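Local structure of endo-beta-1,4-glucanase (cellulase B) (4V2X) at residues 503-515 against 524-536. The protein probably hydrolyses beta-1,4-linked glucans as a secreted family 5 glycoside hydrolase, with an Ig-like module and a CBM46 module joined to its catalytic barrel. Residues are numbered along the deposited sequence; the frame is centred on the assembly and turned at random.
Sequences GNSLATMEAVYVD and WTSFKEFGYAFSP
E510 of strand 506-513 and F527 face each other in a single beta bridge, CA to CA 4.2 Å, bracketed by backbone bonds from K528 N to M509 O (2.8 Å) and from A511 N to S526 O (2.9 Å). Beside it the E510 side chain runs along the F527 ring, pointing the same way: CG sits over one face, 3.6 Å from the ring centroid, and the carboxylate stacks on the ring with the planes 8° apart. S526 OG donates to the anti lone pair of E510 OE1 at 2.7 Å, while H563 of the neighbouring strand holds OE2, so both oxygens are gripped and the carboxylate is kept flat on the ring. T508 CG2 meets the same ring at its edge. T525 OG1 accepts from F527 N, an ST turn just ahead of the bridge. In this CBM46 module, strands 506-513 and 534-537 are the outermost of one antiparallel eight-stranded sheet; they meet here through side chains, axes 8.4 Å apart, and A507 and T508 form a classic bulge opposite H563. The F534 ring packs between the two strands. M509 CB rests over its centre, 3.7 Å from the centroid; CG, anti to the backbone N (chi1 -176°), carries SD into an oblique Met-aromatic contact and CE on to K528 CG. L506 CD2 approaches F534 CE2 to 3.5 Å and also touches P536. With F534 cut back to an alanine, M509 CB and L506 CD2 lose the ring, which would probably leave a gap between the strands and the thioether freer to turn. Water 1, at the F534 ring edge, links T508 OG1 to K528 O.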
loop_
_atom_site.group_PDB
_atom_site.type_symbol
_atom_site.label_atom_id
_atom_site.label_comp_id
_atom_site.label_asym_id
_atom_site.label_seq_id
_atom_site.Cartn_x
_atom_site.Cartn_y
_atom_site.Cartn_z
ATOM N N GLY A 503 -31.777 47.668 -10.748
ATOM C CA GLY A 503 -32.440 46.756 -9.821
ATOM C C GLY A 503 -32.121 45.283 -10.010
ATOM O O GLY A 503 -32.671 44.436 -9.297
ATOM N N ASN A 504 -31.233 44.968 -10.956
ATOM C CA ASN A 504 -30.871 43.582 -11.255
ATOM C C ASN A 504 -29.620 43.119 -10.532
ATOM O O ASN A 504 -28.748 43.920 -10.190
ATOM C CB ASN A 504 -30.652 43.393 -12.756
ATOM C CG ASN A 504 -31.921 43.566 -13.550
ATOM O OD1 ASN A 504 -32.705 42.628 -13.682
ATOM N ND2 ASN A 504 -32.136 44.771 -14.078
ATOM N N SER A 505 -29.556 41.808 -10.311
ATOM C CA SER A 505 -28.379 41.150 -9.768
ATOM C C SER A 505 -27.793 40.247 -10.849
ATOM O O SER A 505 -28.525 39.480 -11.479
ATOM C CB SER A 505 -28.764 40.320 -8.545
ATOM O OG SER A 505 -27.684 39.528 -8.090
ATOM N N LEU A 506 -26.485 40.346 -11.069
ATOM C CA LEU A 506 -25.836 39.550 -12.106
ATOM C C LEU A 506 -25.614 38.129 -11.619
ATOM O O LEU A 506 -25.095 37.927 -10.529
ATOM C CB LEU A 506 -24.499 40.179 -12.498
ATOM C CG LEU A 506 -23.683 39.455 -13.580
ATOM C CD1 LEU A 506 -24.368 39.523 -14.933
ATOM C CD2 LEU A 506 -22.286 40.049 -13.659
ATOM N N ALA A 507 -25.975 37.149 -12.447
ATOM C CA ALA A 507 -25.767 35.737 -12.126
ATOM C C ALA A 507 -24.456 35.201 -12.710
ATOM O O ALA A 507 -23.641 34.610 -11.998
ATOM C CB ALA A 507 -26.940 34.911 -12.627
ATOM N N THR A 508 -24.259 35.410 -14.003
ATOM C CA THR A 508 -23.038 34.943 -14.662
ATOM C C THR A 508 -22.860 35.634 -16.024
ATOM O O THR A 508 -23.709 36.426 -16.459
ATOM C CB THR A 508 -23.017 33.391 -14.760
ATOM O OG1 THR A 508 -21.761 32.922 -15.299
ATOM C CG2 THR A 508 -24.194 32.883 -15.580
ATOM N N MET A 509 -21.724 35.369 -16.654
ATOM C CA MET A 509 -21.364 36.003 -17.912
ATOM C C MET A 509 -20.731 34.961 -18.818
ATOM O O MET A 509 -19.821 34.250 -18.398
ATOM C CB MET A 509 -20.367 37.139 -17.680
ATOM C CG MET A 509 -20.023 37.916 -18.945
ATOM S SD MET A 509 -18.516 38.899 -18.833
ATOM C CE MET A 509 -17.256 37.627 -18.931
ATOM N N GLU A 510 -21.224 34.884 -20.051
ATOM C CA GLU A 510 -20.599 34.073 -21.085
ATOM C C GLU A 510 -19.678 34.920 -21.945
ATOM O O GLU A 510 -19.916 36.113 -22.130
ATOM C CB GLU A 510 -21.653 33.444 -21.998
ATOM C CG GLU A 510 -22.564 32.445 -21.325
ATOM C CD GLU A 510 -23.535 31.852 -22.307
ATOM O OE1 GLU A 510 -23.151 30.895 -23.005
ATOM O OE2 GLU A 510 -24.671 32.369 -22.382
ATOM N N ALA A 511 -18.640 34.289 -22.477
ATOM C CA ALA A 511 -17.725 34.929 -23.423
ATOM C C ALA A 511 -17.373 33.931 -24.520
ATOM O O ALA A 511 -16.834 32.855 -24.238
ATOM C CB ALA A 511 -16.468 35.419 -22.708
ATOM N N VAL A 512 -17.711 34.279 -25.761
ATOM C CA VAL A 512 -17.398 33.442 -26.923
ATOM C C VAL A 512 -16.809 34.318 -28.018
ATOM O O VAL A 512 -17.158 35.492 -28.130
ATOM C CB VAL A 512 -18.644 32.695 -27.461
ATOM C CG1 VAL A 512 -19.280 31.851 -26.363
ATOM C CG2 VAL A 512 -19.669 33.662 -28.041
ATOM N N TYR A 513 -15.908 33.758 -28.821
ATOM C CA TYR A 513 -15.419 34.460 -29.996
ATOM C C TYR A 513 -16.545 34.462 -31.009
ATOM O O TYR A 513 -17.206 33.439 -31.174
ATOM C CB TYR A 513 -14.176 33.772 -30.561
ATOM C CG TYR A 513 -12.993 33.876 -29.628
ATOM C CD1 TYR A 513 -12.347 35.094 -29.440
ATOM C CD2 TYR A 513 -12.541 32.775 -28.914
ATOM C CE1 TYR A 513 -11.272 35.206 -28.576
ATOM C CE2 TYR A 513 -11.467 32.879 -28.043
ATOM C CZ TYR A 513 -10.838 34.104 -27.880
ATOM O OH TYR A 513 -9.774 34.228 -27.018
ATOM N N VAL A 514 -16.779 35.591 -31.673
ATOM C CA VAL A 514 -17.870 35.665 -32.655
ATOM C C VAL A 514 -17.652 34.659 -33.796
ATOM O O VAL A 514 -18.621 34.159 -34.359
ATOM C CB VAL A 514 -18.092 37.094 -33.220
ATOM C CG1 VAL A 514 -18.458 38.061 -32.107
ATOM C CG2 VAL A 514 -16.881 37.599 -33.990
ATOM N N ASP A 515 -16.386 34.368 -34.100
ATOM C CA ASP A 515 -15.996 33.386 -35.126
ATOM C C ASP A 515 -16.122 31.927 -34.681
ATOM O O ASP A 515 -15.976 31.018 -35.499
ATOM C CB ASP A 515 -14.530 33.592 -35.538
ATOM C CG ASP A 515 -14.293 34.875 -36.295
ATOM O OD1 ASP A 515 -15.260 35.499 -36.779
ATOM O OD2 ASP A 515 -13.109 35.253 -36.410
ATOM N N TRP A 524 -13.191 25.491 -21.860
ATOM C CA TRP A 524 -14.077 24.338 -22.025
ATOM C C TRP A 524 -15.558 24.722 -21.807
ATOM O O TRP A 524 -16.462 23.962 -22.151
ATOM C CB TRP A 524 -13.668 23.189 -21.093
ATOM C CG TRP A 524 -13.455 23.610 -19.689
ATOM C CD1 TRP A 524 -12.285 24.045 -19.133
ATOM C CD2 TRP A 524 -14.435 23.670 -18.653
ATOM N NE1 TRP A 524 -12.475 24.365 -17.819
ATOM C CE2 TRP A 524 -13.786 24.139 -17.493
ATOM C CE3 TRP A 524 -15.796 23.351 -18.583
ATOM C CZ2 TRP A 524 -14.451 24.317 -16.287
ATOM C CZ3 TRP A 524 -16.457 23.529 -17.378
ATOM C CH2 TRP A 524 -15.786 24.001 -16.247
ATOM N N THR A 525 -15.797 25.912 -21.264
ATOM C CA THR A 525 -17.147 26.442 -21.110
ATOM C C THR A 525 -17.211 27.904 -21.538
ATOM O O THR A 525 -16.237 28.649 -21.404
ATOM C CB THR A 525 -17.647 26.307 -19.651
ATOM O OG1 THR A 525 -18.966 26.859 -19.537
ATOM C CG2 THR A 525 -16.715 27.012 -18.662
ATOM N N SER A 526 -18.371 28.315 -22.046
ATOM C CA SER A 526 -18.627 29.716 -22.343
ATOM C C SER A 526 -18.864 30.555 -21.087
ATOM O O SER A 526 -18.703 31.760 -21.141
ATOM C CB SER A 526 -19.857 29.842 -23.245
ATOM O OG SER A 526 -21.004 29.334 -22.580
ATOM N N PHE A 527 -19.279 29.925 -19.985
ATOM C CA PHE A 527 -19.619 30.663 -18.765
ATOM C C PHE A 527 -18.368 30.905 -17.941
ATOM O O PHE A 527 -17.764 29.958 -17.434
ATOM C CB PHE A 527 -20.618 29.890 -17.910
ATOM C CG PHE A 527 -21.995 29.822 -18.496
ATOM C CD1 PHE A 527 -22.926 30.803 -18.205
ATOM C CD2 PHE A 527 -22.361 28.779 -19.330
ATOM C CE1 PHE A 527 -24.204 30.745 -18.730
ATOM C CE2 PHE A 527 -23.640 28.721 -19.860
ATOM C CZ PHE A 527 -24.556 29.710 -19.561
ATOM N N LYS A 528 -17.983 32.167 -17.826
ATOM C CA LYS A 528 -16.763 32.540 -17.108
ATOM C C LYS A 528 -16.968 32.521 -15.594
ATOM O O LYS A 528 -18.100 32.483 -15.092
ATOM C CB LYS A 528 -16.275 33.922 -17.552
ATOM C CG LYS A 528 -15.998 34.055 -19.043
ATOM C CD LYS A 528 -14.955 33.063 -19.553
ATOM C CE LYS A 528 -15.571 31.846 -20.232
ATOM N NZ LYS A 528 -14.542 30.885 -20.729
ATOM N N GLU A 529 -15.854 32.538 -14.872
ATOM C CA GLU A 529 -15.864 32.406 -13.426
ATOM C C GLU A 529 -16.142 33.746 -12.733
ATOM O O GLU A 529 -15.413 34.720 -12.921
ATOM C CB GLU A 529 -14.535 31.825 -12.954
ATOM C CG GLU A 529 -14.467 31.688 -11.443
ATOM C CD GLU A 529 -13.199 31.044 -10.936
ATOM O OE1 GLU A 529 -12.442 30.463 -11.738
ATOM O OE2 GLU A 529 -12.966 31.132 -9.717
ATOM N N PHE A 530 -17.182 33.780 -11.900
ATOM C CA PHE A 530 -17.598 34.994 -11.200
ATOM C C PHE A 530 -16.470 35.456 -10.279
ATOM O O PHE A 530 -15.910 34.657 -9.532
ATOM C CB PHE A 530 -18.870 34.715 -10.383
ATOM C CG PHE A 530 -19.574 35.950 -9.885
ATOM C CD1 PHE A 530 -19.060 36.695 -8.827
ATOM C CD2 PHE A 530 -20.777 36.352 -10.456
ATOM C CE1 PHE A 530 -19.720 37.820 -8.362
ATOM C CE2 PHE A 530 -21.443 37.477 -9.993
ATOM C CZ PHE A 530 -20.917 38.214 -8.947
ATOM N N GLY A 531 -16.140 36.745 -10.347
ATOM C CA GLY A 531 -15.077 37.321 -9.518
ATOM C C GLY A 531 -13.737 37.240 -10.223
ATOM O O GLY A 531 -13.068 38.263 -10.419
ATOM N N TYR A 532 -13.355 36.037 -10.641
ATOM C CA TYR A 532 -12.059 35.825 -11.265
ATOM C C TYR A 532 -11.966 36.512 -12.625
ATOM O O TYR A 532 -10.992 37.216 -12.898
ATOM C CB TYR A 532 -11.758 34.333 -11.409
ATOM C CG TYR A 532 -10.408 34.073 -12.032
ATOM C CD1 TYR A 532 -9.249 34.225 -11.293
ATOM C CD2 TYR A 532 -10.296 33.715 -13.372
ATOM C CE1 TYR A 532 -8.005 34.010 -11.860
ATOM C CE2 TYR A 532 -9.055 33.504 -13.953
ATOM C CZ TYR A 532 -7.914 33.649 -13.186
ATOM O OH TYR A 532 -6.687 33.437 -13.758
ATOM N N ALA A 533 -12.973 36.291 -13.475
ATOM C CA ALA A 533 -12.976 36.820 -14.841
ATOM C C ALA A 533 -13.746 38.136 -14.994
ATOM O O ALA A 533 -13.469 38.930 -15.901
ATOM C CB ALA A 533 -13.532 35.771 -15.795
ATOM N N PHE A 534 -14.716 38.367 -14.117
ATOM C CA PHE A 534 -15.552 39.550 -14.199
ATOM C C PHE A 534 -16.193 39.798 -12.845
ATOM O O PHE A 534 -16.254 38.895 -12.011
ATOM C CB PHE A 534 -16.654 39.344 -15.238
ATOM C CG PHE A 534 -17.646 38.291 -14.839
ATOM C CD1 PHE A 534 -17.406 36.957 -15.129
ATOM C CD2 PHE A 534 -18.795 38.629 -14.130
ATOM C CE1 PHE A 534 -18.307 35.977 -14.754
ATOM C CE2 PHE A 534 -19.690 37.649 -13.740
ATOM C CZ PHE A 534 -19.452 36.331 -14.057
ATOM N N SER A 535 -16.693 41.008 -12.631
ATOM C CA SER A 535 -17.374 41.339 -11.382
ATOM C C SER A 535 -18.330 42.515 -11.571
ATOM O O SER A 535 -17.974 43.497 -12.205
ATOM C CB SER A 535 -16.342 41.682 -10.303
ATOM O OG SER A 535 -16.966 41.975 -9.058
ATOM N N PRO A 536 -19.544 42.422 -11.011
ATOM C CA PRO A 536 -20.411 43.588 -11.043
ATOM C C PRO A 536 -20.042 44.523 -9.902
ATOM O O PRO A 536 -19.876 44.065 -8.775
ATOM C CB PRO A 536 -21.802 42.994 -10.824
ATOM C CG PRO A 536 -21.560 41.772 -10.007
ATOM C CD PRO A 536 -20.193 41.262 -10.366
HETATM O O HOH W 1 -20.030 33.128 -13.351
#